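Local coordinates for protein putative Acetyltransferase (Pyrococcus horikoshii, PDB 3DDD) that binds coenzyme A and, as a member of the GNAT family, is probably an acyltransferase that moves acyl groups other than aminoacyl groups, at residues Glu55-Val60 with Cys79-Asn84; Glu173-Lys176 with Asp182-Arg185; Phe205-Val208 with Gly214-Val217; Lys226-Ala231 with Lys253-Ser258. One frame throughout, in Å; residues are numbered along the deposited sequence.

Contact 1: Glu55-Val60 with Cys79-Asn84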
loop_
_atom_site.group_PDB
_atom_site.type_symbol
_atom_site.label_atom_id
_atom_site.label_comp_id
_atom_site.label_asym_id
_atom_site.label_seq_id
_atom_site.Cartn_x
_atom_site.Cartn_y
_atom_site.Cartn_z
ATOM N N GLU A 55 9.596 5.306 6.897
ATOM C CA GLU A 55 10.829 4.599 7.155
ATOM C C GLU A 55 10.759 3.148 6.604
ATOM O O GLU A 55 11.731 2.621 6.054
ATOM C CB GLU A 55 11.134 4.617 8.654
ATOM C CG GLU A 55 11.459 6.013 9.155
ATOM C CD GLU A 55 11.666 6.157 10.671
ATOM O OE1 GLU A 55 11.429 5.228 11.463
ATOM O OE2 GLU A 55 12.079 7.259 11.077
ATOM N N ILE A 56 9.613 2.506 6.761
ATOM C CA ILE A 56 9.404 1.146 6.248
ATOM C C ILE A 56 9.436 1.157 4.720
ATOM O O ILE A 56 10.095 0.334 4.108
ATOM C CB ILE A 56 8.077 0.562 6.771
ATOM C CG1 ILE A 56 8.195 0.283 8.284
ATOM C CG2 ILE A 56 7.678 -0.687 6.009
ATOM C CD1 ILE A 56 6.845 0.004 8.958
ATOM N N SER A 57 8.759 2.118 4.114
ATOM C CA SER A 57 8.713 2.245 2.654
ATOM C C SER A 57 10.105 2.362 2.044
ATOM O O SER A 57 10.420 1.652 1.101
ATOM C CB SER A 57 7.841 3.441 2.256
ATOM O OG SER A 57 6.505 3.231 2.714
ATOM N N LEU A 58 10.945 3.234 2.589
ATOM C CA LEU A 58 12.312 3.365 2.113
ATOM C C LEU A 58 13.186 2.126 2.385
ATOM O O LEU A 58 14.153 1.918 1.678
ATOM C CB LEU A 58 12.992 4.634 2.664
ATOM C CG LEU A 58 12.463 5.984 2.182
ATOM C CD1 LEU A 58 13.248 7.157 2.792
ATOM C CD2 LEU A 58 12.446 6.057 0.660
ATOM N N GLU A 59 12.894 1.333 3.411
ATOM C CA GLU A 59 13.540 0.027 3.547
ATOM C C GLU A 59 13.104 -0.942 2.432
ATOM O O GLU A 59 13.897 -1.713 1.923
ATOM C CB GLU A 59 13.220 -0.614 4.901
ATOM C CG GLU A 59 14.232 -0.312 5.964
ATOM C CD GLU A 59 13.943 -1.012 7.280
ATOM O OE1 GLU A 59 13.279 -2.090 7.287
ATOM O OE2 GLU A 59 14.395 -0.465 8.316
ATOM N N VAL A 60 11.815 -0.938 2.114
ATOM C CA VAL A 60 11.279 -1.784 1.055
ATOM C C VAL A 60 11.876 -1.367 -0.304
ATOM O O VAL A 60 12.278 -2.216 -1.108
ATOM C CB VAL A 60 9.727 -1.762 1.094
ATOM C CG1 VAL A 60 9.107 -2.483 -0.084
ATOM C CG2 VAL A 60 9.241 -2.393 2.441
ATOM N N CYS A 79 6.084 7.175 -4.932
ATOM C CA CYS A 79 6.913 5.979 -4.792
ATOM C C CYS A 79 6.551 4.850 -5.691
ATOM O O CYS A 79 5.397 4.679 -6.063
ATOM C CB CYS A 79 6.836 5.400 -3.399
ATOM S SG CYS A 79 7.271 6.508 -2.125
ATOM N N ILE A 80 7.578 4.086 -6.044
ATOM C CA ILE A 80 7.418 2.847 -6.799
ATOM C C ILE A 80 8.058 1.732 -5.952
ATOM O O ILE A 80 9.099 1.940 -5.314
ATOM C CB ILE A 80 7.987 2.959 -8.249
ATOM C CG1 ILE A 80 7.581 1.741 -9.060
ATOM C CG2 ILE A 80 9.504 3.191 -8.293
ATOM C CD1 ILE A 80 7.738 1.903 -10.485
ATOM N N PHE A 81 7.357 0.610 -5.851
ATOM C CA PHE A 81 7.818 -0.560 -5.115
ATOM C C PHE A 81 7.847 -1.750 -6.075
ATOM O O PHE A 81 6.830 -2.106 -6.651
ATOM C CB PHE A 81 6.908 -0.835 -3.899
ATOM C CG PHE A 81 6.788 0.344 -2.961
ATOM C CD1 PHE A 81 7.797 0.635 -2.067
ATOM C CD2 PHE A 81 5.678 1.180 -3.002
ATOM C CE1 PHE A 81 7.706 1.737 -1.227
ATOM C CE2 PHE A 81 5.566 2.255 -2.158
ATOM C CZ PHE A 81 6.569 2.543 -1.270
ATOM N N PHE A 82 9.030 -2.329 -6.257
ATOM C CA PHE A 82 9.230 -3.459 -7.174
ATOM C C PHE A 82 9.128 -4.831 -6.553
ATOM O O PHE A 82 9.724 -5.112 -5.517
ATOM C CB PHE A 82 10.601 -3.371 -7.844
ATOM C CG PHE A 82 10.691 -2.279 -8.832
ATOM C CD1 PHE A 82 10.141 -2.432 -10.080
ATOM C CD2 PHE A 82 11.267 -1.068 -8.480
ATOM C CE1 PHE A 82 10.179 -1.391 -10.985
ATOM C CE2 PHE A 82 11.318 -0.041 -9.356
ATOM C CZ PHE A 82 10.781 -0.192 -10.619
ATOM N N TYR A 83 8.368 -5.681 -7.211
ATOM C CA TYR A 83 8.391 -7.118 -6.963
ATOM C C TYR A 83 8.956 -7.793 -8.244
ATOM O O TYR A 83 9.626 -7.133 -9.067
ATOM C CB TYR A 83 6.985 -7.587 -6.581
ATOM C CG TYR A 83 6.366 -6.697 -5.553
ATOM C CD1 TYR A 83 6.917 -6.599 -4.285
ATOM C CD2 TYR A 83 5.258 -5.899 -5.857
ATOM C CE1 TYR A 83 6.380 -5.765 -3.342
ATOM C CE2 TYR A 83 4.693 -5.062 -4.906
ATOM C CZ TYR A 83 5.262 -4.992 -3.650
ATOM O OH TYR A 83 4.731 -4.155 -2.709
ATOM N N ASN A 84 8.691 -9.075 -8.437
ATOM C CA ASN A 84 9.378 -9.817 -9.508
ATOM C C ASN A 84 8.774 -9.540 -10.863
ATOM O O ASN A 84 9.483 -9.453 -11.850
ATOM C CB ASN A 84 9.358 -11.332 -9.241
ATOM C CG ASN A 84 10.039 -11.718 -7.931
ATOM O OD1 ASN A 84 10.770 -10.931 -7.349
ATOM N ND2 ASN A 84 9.799 -12.939 -7.470
#

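Contact 2: Glu173-Lys176 with Asp182-Arg185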
loop_
_atom_site.group_PDB
_atom_site.type_symbol
_atom_site.label_atom_id
_atom_site.label_comp_id
_atom_site.label_asym_id
_atom_site.label_seq_id
_atom_site.Cartn_x
_atom_site.Cartn_y
_atom_site.Cartn_z
ATOM N N GLU A 173 4.330 -19.318 0.482
ATOM C CA GLU A 173 3.629 -19.976 -0.630
ATOM C C GLU A 173 2.184 -19.516 -0.806
ATOM O O GLU A 173 1.758 -19.226 -1.907
ATOM C CB GLU A 173 3.686 -21.498 -0.465
ATOM C CG GLU A 173 5.018 -22.098 -0.946
ATOM C CD GLU A 173 5.412 -23.379 -0.220
ATOM O OE1 GLU A 173 4.509 -24.194 0.113
ATOM O OE2 GLU A 173 6.644 -23.583 0.001
ATOM N N ILE A 174 1.424 -19.449 0.279
ATOM C CA ILE A 174 0.035 -18.971 0.193
ATOM C C ILE A 174 -0.055 -17.476 -0.178
ATOM O O ILE A 174 -0.979 -17.070 -0.870
ATOM C CB ILE A 174 -0.789 -19.333 1.473
ATOM C CG1 ILE A 174 -2.278 -19.367 1.128
ATOM C CG2 ILE A 174 -0.450 -18.384 2.663
ATOM C CD1 ILE A 174 -3.174 -19.714 2.314
ATOM N N ASP A 175 0.922 -16.667 0.221
ATOM C CA ASP A 175 0.920 -15.246 -0.157
ATOM C C ASP A 175 1.263 -15.046 -1.631
ATOM O O ASP A 175 0.670 -14.212 -2.335
ATOM C CB ASP A 175 1.852 -14.437 0.742
ATOM C CG ASP A 175 1.613 -12.962 0.609
ATOM O OD1 ASP A 175 0.480 -12.523 0.894
ATOM O OD2 ASP A 175 2.533 -12.253 0.165
ATOM N N LYS A 176 2.198 -15.841 -2.110
ATOM C CA LYS A 176 2.582 -15.818 -3.512
ATOM C C LYS A 176 1.369 -16.176 -4.397
ATOM O O LYS A 176 1.147 -15.597 -5.467
ATOM C CB LYS A 176 3.789 -16.767 -3.705
ATOM C CG LYS A 176 4.135 -17.189 -5.126
ATOM C CD LYS A 176 4.895 -16.105 -5.879
ATOM C CE LYS A 176 5.097 -16.438 -7.373
ATOM N NZ LYS A 176 5.998 -15.407 -7.990
ATOM N N ASP A 182 6.093 -12.026 -5.190
ATOM C CA ASP A 182 6.890 -12.115 -3.977
ATOM C C ASP A 182 7.025 -10.741 -3.327
ATOM O O ASP A 182 7.728 -9.859 -3.858
ATOM C CB ASP A 182 8.273 -12.718 -4.296
ATOM C CG ASP A 182 9.205 -12.781 -3.069
ATOM O OD1 ASP A 182 8.860 -12.232 -2.001
ATOM O OD2 ASP A 182 10.308 -13.360 -3.186
ATOM N N ARG A 183 6.346 -10.569 -2.182
ATOM C CA ARG A 183 6.451 -9.346 -1.366
ATOM C C ARG A 183 6.871 -9.654 0.077
ATOM O O ARG A 183 6.581 -8.903 0.991
ATOM C CB ARG A 183 5.124 -8.596 -1.339
ATOM C CG ARG A 183 3.952 -9.485 -0.915
ATOM C CD ARG A 183 2.901 -8.760 -0.197
ATOM N NE ARG A 183 1.745 -9.622 -0.103
ATOM C CZ ARG A 183 0.484 -9.240 -0.218
ATOM N NH1 ARG A 183 0.176 -7.984 -0.318
ATOM N NH2 ARG A 183 -0.485 -10.151 -0.157
ATOM N N ILE A 184 7.590 -10.744 0.274
ATOM C CA ILE A 184 7.948 -11.197 1.605
ATOM C C ILE A 184 8.828 -10.171 2.305
ATOM O O ILE A 184 8.794 -10.062 3.536
ATOM C CB ILE A 184 8.648 -12.579 1.531
ATOM C CG1 ILE A 184 7.654 -13.636 1.042
ATOM C CG2 ILE A 184 9.316 -12.976 2.901
ATOM C CD1 ILE A 184 6.280 -13.639 1.752
ATOM N N ARG A 185 9.619 -9.423 1.537
ATOM C CA ARG A 185 10.500 -8.407 2.123
ATOM C C ARG A 185 9.711 -7.266 2.754
ATOM O O ARG A 185 10.150 -6.628 3.680
ATOM C CB ARG A 185 11.529 -7.909 1.102
ATOM C CG ARG A 185 11.016 -6.923 0.082
ATOM C CD ARG A 185 12.214 -6.339 -0.691
ATOM N NE ARG A 185 11.862 -5.095 -1.344
ATOM C CZ ARG A 185 11.148 -5.016 -2.464
ATOM N NH1 ARG A 185 10.728 -6.110 -3.070
ATOM N NH2 ARG A 185 10.831 -3.826 -2.978
HETATM O O HOH W 1 4.491 -12.768 -1.662
#

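Contact 3: Phe205-Val208 with Gly214-Val217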
loop_
_atom_site.group_PDB
_atom_site.type_symbol
_atom_site.label_atom_id
_atom_site.label_comp_id
_atom_site.label_asym_id
_atom_site.label_seq_id
_atom_site.Cartn_x
_atom_site.Cartn_y
_atom_site.Cartn_z
ATOM N N PHE A 205 -3.099 -16.668 7.081
ATOM C CA PHE A 205 -2.339 -15.743 7.906
ATOM C C PHE A 205 -2.882 -14.323 7.783
ATOM O O PHE A 205 -3.511 -13.958 6.775
ATOM C CB PHE A 205 -0.826 -15.765 7.568
ATOM C CG PHE A 205 -0.457 -14.955 6.354
ATOM C CD1 PHE A 205 -0.119 -13.619 6.471
ATOM C CD2 PHE A 205 -0.438 -15.542 5.088
ATOM C CE1 PHE A 205 0.206 -12.876 5.379
ATOM C CE2 PHE A 205 -0.116 -14.806 3.969
ATOM C CZ PHE A 205 0.199 -13.468 4.101
ATOM N N GLY A 206 -2.620 -13.542 8.824
ATOM C CA GLY A 206 -2.841 -12.112 8.814
ATOM C C GLY A 206 -1.691 -11.384 9.486
ATOM O O GLY A 206 -1.072 -11.915 10.418
ATOM N N LEU A 207 -1.387 -10.180 8.990
ATOM C CA LEU A 207 -0.324 -9.360 9.561
ATOM C C LEU A 207 -0.973 -8.178 10.250
ATOM O O LEU A 207 -1.800 -7.532 9.667
ATOM C CB LEU A 207 0.634 -8.891 8.480
ATOM C CG LEU A 207 1.866 -8.110 8.951
ATOM C CD1 LEU A 207 2.853 -9.026 9.678
ATOM C CD2 LEU A 207 2.499 -7.467 7.714
ATOM N N VAL A 208 -0.650 -7.947 11.514
ATOM C CA VAL A 208 -1.275 -6.884 12.285
ATOM C C VAL A 208 -0.189 -5.892 12.647
ATOM O O VAL A 208 0.787 -6.250 13.293
ATOM C CB VAL A 208 -1.973 -7.431 13.565
ATOM C CG1 VAL A 208 -2.604 -6.302 14.365
ATOM C CG2 VAL A 208 -3.014 -8.424 13.190
ATOM N N GLY A 214 -3.302 -6.408 7.466
ATOM C CA GLY A 214 -3.043 -6.490 6.051
ATOM C C GLY A 214 -1.626 -7.002 5.842
ATOM O O GLY A 214 -0.715 -6.473 6.399
ATOM N N PRO A 215 -1.436 -8.019 5.002
ATOM C CA PRO A 215 -2.493 -8.757 4.357
ATOM C C PRO A 215 -3.280 -9.698 5.278
ATOM O O PRO A 215 -2.877 -9.988 6.440
ATOM C CB PRO A 215 -1.752 -9.550 3.265
ATOM C CG PRO A 215 -0.374 -9.575 3.654
ATOM C CD PRO A 215 -0.095 -8.457 4.573
ATOM N N LEU A 216 -4.412 -10.150 4.747
ATOM C CA LEU A 216 -5.156 -11.279 5.281
ATOM C C LEU A 216 -5.440 -12.223 4.124
ATOM O O LEU A 216 -6.137 -11.855 3.160
ATOM C CB LEU A 216 -6.455 -10.808 5.955
ATOM C CG LEU A 216 -7.346 -11.917 6.543
ATOM C CD1 LEU A 216 -6.595 -12.661 7.659
ATOM C CD2 LEU A 216 -8.679 -11.355 7.010
ATOM N N VAL A 217 -4.835 -13.414 4.198
ATOM C CA VAL A 217 -4.943 -14.476 3.195
ATOM C C VAL A 217 -5.388 -15.778 3.883
ATOM O O VAL A 217 -4.842 -16.135 4.933
ATOM C CB VAL A 217 -3.605 -14.692 2.446
ATOM C CG1 VAL A 217 -3.733 -15.787 1.354
ATOM C CG2 VAL A 217 -3.152 -13.373 1.820
#

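Contact 4: Lys226-Ala231 with Lys253-Ser258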
loop_
_atom_site.group_PDB
_atom_site.type_symbol
_atom_site.label_atom_id
_atom_site.label_comp_id
_atom_site.label_asym_id
_atom_site.label_seq_id
_atom_site.Cartn_x
_atom_site.Cartn_y
_atom_site.Cartn_z
ATOM N N LYS A 226 -11.332 -16.774 11.904
ATOM C CA LYS A 226 -10.501 -17.067 13.093
ATOM C C LYS A 226 -9.389 -16.033 13.204
ATOM O O LYS A 226 -9.139 -15.484 14.275
ATOM C CB LYS A 226 -9.788 -18.434 13.019
ATOM C CG LYS A 226 -10.643 -19.648 12.894
ATOM C CD LYS A 226 -9.780 -20.938 12.828
ATOM C CE LYS A 226 -9.727 -21.666 14.162
ATOM N NZ LYS A 226 -8.467 -22.439 14.308
ATOM N N ILE A 227 -8.684 -15.802 12.097
ATOM C CA ILE A 227 -7.567 -14.847 12.120
ATOM C C ILE A 227 -8.109 -13.439 12.426
ATOM O O ILE A 227 -7.591 -12.743 13.297
ATOM C CB ILE A 227 -6.744 -14.882 10.831
ATOM C CG1 ILE A 227 -6.093 -16.257 10.660
ATOM C CG2 ILE A 227 -5.678 -13.754 10.812
ATOM C CD1 ILE A 227 -5.645 -16.525 9.221
ATOM N N LEU A 228 -9.188 -13.037 11.758
ATOM C CA LEU A 228 -9.663 -11.680 11.942
ATOM C C LEU A 228 -10.112 -11.424 13.384
ATOM O O LEU A 228 -9.828 -10.361 13.929
ATOM C CB LEU A 228 -10.735 -11.312 10.921
ATOM C CG LEU A 228 -11.059 -9.827 10.820
ATOM C CD1 LEU A 228 -9.810 -8.978 10.715
ATOM C CD2 LEU A 228 -12.029 -9.579 9.665
ATOM N N LEU A 229 -10.786 -12.391 14.002
ATOM C CA LEU A 229 -11.211 -12.251 15.402
ATOM C C LEU A 229 -10.017 -12.056 16.341
ATOM O O LEU A 229 -10.074 -11.225 17.232
ATOM C CB LEU A 229 -12.027 -13.470 15.874
ATOM C CG LEU A 229 -13.407 -13.759 15.302
ATOM C CD1 LEU A 229 -13.838 -15.158 15.795
ATOM C CD2 LEU A 229 -14.440 -12.729 15.694
ATOM N N LYS A 230 -8.969 -12.850 16.163
ATOM C CA LYS A 230 -7.742 -12.736 16.958
ATOM C C LYS A 230 -6.997 -11.408 16.694
ATOM O O LYS A 230 -6.409 -10.815 17.602
ATOM C CB LYS A 230 -6.823 -13.935 16.685
ATOM C CG LYS A 230 -5.503 -13.984 17.480
ATOM C CD LYS A 230 -5.698 -14.017 18.996
ATOM C CE LYS A 230 -6.294 -15.331 19.465
ATOM N NZ LYS A 230 -6.816 -15.337 20.885
ATOM N N ALA A 231 -7.043 -10.950 15.454
ATOM C CA ALA A 231 -6.443 -9.678 15.059
ATOM C C ALA A 231 -7.145 -8.546 15.769
ATOM O O ALA A 231 -6.501 -7.614 16.239
ATOM C CB ALA A 231 -6.499 -9.495 13.524
ATOM N N LYS A 253 -18.835 -8.473 8.250
ATOM C CA LYS A 253 -20.127 -8.012 8.730
ATOM C C LYS A 253 -20.344 -8.233 10.211
ATOM O O LYS A 253 -21.011 -7.429 10.844
ATOM C CB LYS A 253 -21.263 -8.653 7.924
ATOM C CG LYS A 253 -21.402 -8.054 6.514
ATOM C CD LYS A 253 -22.540 -8.733 5.662
ATOM C CE LYS A 253 -22.733 -8.006 4.306
ATOM N NZ LYS A 253 -23.446 -8.853 3.311
ATOM N N ILE A 254 -19.773 -9.285 10.783
ATOM C CA ILE A 254 -19.969 -9.523 12.234
ATOM C C ILE A 254 -19.289 -8.451 13.114
ATOM O O ILE A 254 -19.538 -8.375 14.320
ATOM C CB ILE A 254 -19.512 -10.948 12.684
ATOM C CG1 ILE A 254 -18.055 -11.221 12.270
ATOM C CG2 ILE A 254 -20.445 -11.987 12.104
ATOM C CD1 ILE A 254 -17.487 -12.483 12.854
ATOM N N PHE A 255 -18.432 -7.637 12.507
ATOM C CA PHE A 255 -17.777 -6.537 13.212
ATOM C C PHE A 255 -18.575 -5.231 13.057
ATOM O O PHE A 255 -18.151 -4.189 13.509
ATOM C CB PHE A 255 -16.349 -6.354 12.680
ATOM C CG PHE A 255 -15.435 -7.526 12.953
ATOM C CD1 PHE A 255 -15.344 -8.583 12.070
ATOM C CD2 PHE A 255 -14.622 -7.533 14.077
ATOM C CE1 PHE A 255 -14.486 -9.651 12.316
ATOM C CE2 PHE A 255 -13.764 -8.591 14.347
ATOM C CZ PHE A 255 -13.698 -9.660 13.461
ATOM N N LYS A 256 -19.715 -5.281 12.378
ATOM C CA LYS A 256 -20.543 -4.106 12.196
ATOM C C LYS A 256 -19.689 -3.026 11.573
ATOM O O LYS A 256 -19.516 -1.952 12.146
ATOM C CB LYS A 256 -21.072 -3.614 13.545
ATOM C CG LYS A 256 -21.704 -4.684 14.441
ATOM C CD LYS A 256 -23.171 -4.719 14.316
ATOM C CE LYS A 256 -23.782 -5.771 15.271
ATOM N NZ LYS A 256 -24.437 -5.162 16.450
ATOM N N PRO A 257 -19.146 -3.299 10.394
ATOM C CA PRO A 257 -18.124 -2.421 9.855
ATOM C C PRO A 257 -18.634 -1.060 9.368
ATOM O O PRO A 257 -19.807 -0.887 9.095
ATOM C CB PRO A 257 -17.556 -3.238 8.692
ATOM C CG PRO A 257 -18.674 -4.016 8.215
ATOM C CD PRO A 257 -19.463 -4.393 9.466
ATOM N N SER A 258 -17.720 -0.111 9.252
ATOM C CA SER A 258 -18.015 1.224 8.795
ATOM C C SER A 258 -17.087 1.482 7.629
ATOM O O SER A 258 -15.862 1.407 7.770
ATOM C CB SER A 258 -17.758 2.212 9.930
ATOM O OG SER A 258 -17.856 3.554 9.498
#

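Contact 1: Glu55-Val60 with Cys79-Asn84
Phe81 reaches from strand 73-82 to the last turn of helix 47-60, where its ring meets Ser57 and Val60: a helix packed on the sheet of the N-terminal GNAT unit. No hydrogen bond crosses between the segments, and of the 164 Å² buried between them, Phe81 gives the largest single share. Its outer end does two jobs. CE1 lies 3.6 Å from Ser57 O, and this carbonyl oxygen sits at the ring edge, in its plane, where the C-H bonds point. The CB of Ser57 is 3.9 Å from Phe81 CZ, so the serine offers a methylene to the same corner. Nearer the ring's root, Val60 CG1 comes within 3.9 Å of Phe81 CD1, the two side chains crossing at about a right angle. That branch is the one anti to the valine's backbone N (chi1 173°), which turns it to the strand.

One shell out, the hydroxyl of Ser57 finds its polar partners outside the two segments: OG is hydrogen-bonded to Lys287 NZ and to Ser53 O. Val60 also packs on Val186 and Ala189 of helix 184-192, placing the end of helix 47-60 between the strand and that helix of the C-terminal half. The strand is held in turn by backbone hydrogen bonds of Phe81 with Trp88 in the adjacent strand 86-94. The phenyl group is about 11 Å from the bound coenzyme A, and the contact, buried throughout, lies away from the CoA-binding residues. On the strand itself, Phe81 O stands 4.0 Å above the plane of the Tyr83 ring, displaced toward its rim.

Contact 2: Glu173-Lys176 with Asp182-Arg185
Asp175 and Arg183 form a bidentate salt bridge across the short connection between two consecutive helices, 169-179 and 184-192, with Arg183 at the N-cap position of the second. The charged pair is side-on: the guanidinium uses NE and NH2, one for each carboxylate oxygen. Arg183 NE donates to Asp175 OD2 at 2.8 Å, with an N-H...O angle of 168°; the oxygen accepts through its syn lone pair and lies in the guanidinium plane. NH2 donates to Asp175 OD1, also at 2.8 Å, but this bond is tilted 17° from the guanidinium plane. With the two planes only 21° apart, the groups are nearly coplanar, and neither can turn without breaking a bond. The chain of Arg183 gets there by a bend at chi2, and its remaining nitrogen, NH1, is hydrogen-bonded to Tyr279 OH, while Phe179 supplies a cation-pi contact.

A water adds a second link between the same residues. It donates to Asp175 OD2 at 2.7 Å and accepts from the backbone N of Arg183, so OD2 takes two hydrogen bonds and the start of the second helix is tied to the first through solvent.

Van der Waals contact is slighter: Lys176 CD lies 4.3 Å from Asp182 N, and Ile184 CD1 is at a similar distance from Asp175 OD2. Pro215 and Phe205 of hairpin 204-218 touch the aspartate as well. Within 182-185, Asp182 closes an Asx turn, its OD1 accepting from Ile184 N at 3.0 Å.

Contact 3: Phe205-Val208 with Gly214-Val217
Phe205 and Val217 face each other as a hydrogen-bonded antiparallel pair in the beta hairpin of strands 204-209 and 212-218; the axes of segments 205-208 and 214-217 approach to 4.9 Å and run at 165°. Phe205 N donates to Val217 O at 2.8 Å, and Val217 N returns a bond to Phe205 O. Further along, Leu207 N reaches Pro215 O, and Gly214 N closes the ladder on Leu207 O.

On the face carrying Phe205, Pro215 and Val217, the phenyl ring fills the dip between its neighbours. Its CE1 touches Pro215 CG at 3.8 Å, while CE2, on the other flank of the ring, is 3.8 Å from Val217 CB. The ring reaches this seat because CG lies between the backbone N and the carbonyl carbon (chi1 80°), which tips it toward the partner strand. Val171 and Ile174 of helix 169-179 also press on it. An alanine here would remove the ring and probably open a gap between Pro215 and Val217, taking from Val171 and Ile174 part of their packing on the hairpin.

Next to it, the proline, preceded by a cis peptide bond, offers its CD to Leu207 CB at 4.0 Å, and the leucine's CD2 branch settles against Gly214 O.

The opposite face has a different relief. Gly206 has no side chain, and Leu216 spreads into the shallow place beside it, where a beta carbon on the glycine would be tight against the leucine's CD1. That methyl lies 4.0 Å from Gly206 CA and 3.5 Å from Phe205 O.

Contact 4: Lys226-Ala231 with Lys253-Ser258
Between Lys226-Ala231 of helix 221-233 and Lys253-Ser258 the nearest CA atoms, those of Leu229 and Phe255, are 9.0 Å apart, so side chains alone bridge the gap, with no hydrogen bond between the segments. Phe255 spans most of it. The end of its ring meets two successive leucines: CE1 is 3.6 Å from Leu228 CD2, and CZ is 3.9 Å from Leu229 CD2. Leu228 also brings its branch point to the ring, with CG 3.7 Å from Phe255 CZ. Both approaches are oblique. Leu229 CD2 further meets Ile254 CD1 at 4.2 Å, the two chains at about a right angle, toward the more exposed side. The phenylalanine leaves its loop with CG anti to the carbonyl carbon (chi1 -65°), which carries the ring out to the helix.

Replacing Leu228 with a serine would probably leave the CE1 corner of Phe255 poorly packed and place a hydroxyl among apolar groups, since Ile213, Leu251 and Ile252 also border this leucine. Phe232 and Pro154 pack on Phe255 too. This is apolar packing of a helix on a connecting loop in the C-terminal GNAT domain, joining helix 221-233 to the segment that leads into strand 258-267.

From the N terminus the four contacts follow in series, none enclosing or crossing another. Contact 1 closes a path of 18 residues, largely strand, in the N-terminal GNAT unit; contacts 2, 3 and 4 all lie in the C-terminal one. Contact 2 closes the short turn between two helices, contact 3 a hairpin, and contact 4 a longer excursion of 21 residues. Arg185 joins contacts 1 and 2, probably by hydrogen bonds to Phe82 O and Val60 O, and so ties the two halves together. Contact 3 lies between its neighbours: Ile174 packs on Phe205 from contact 2, and Ile227 on Leu216 from contact 4. Contacts 1 and 4 remain about 17 Å apart at their nearest atoms.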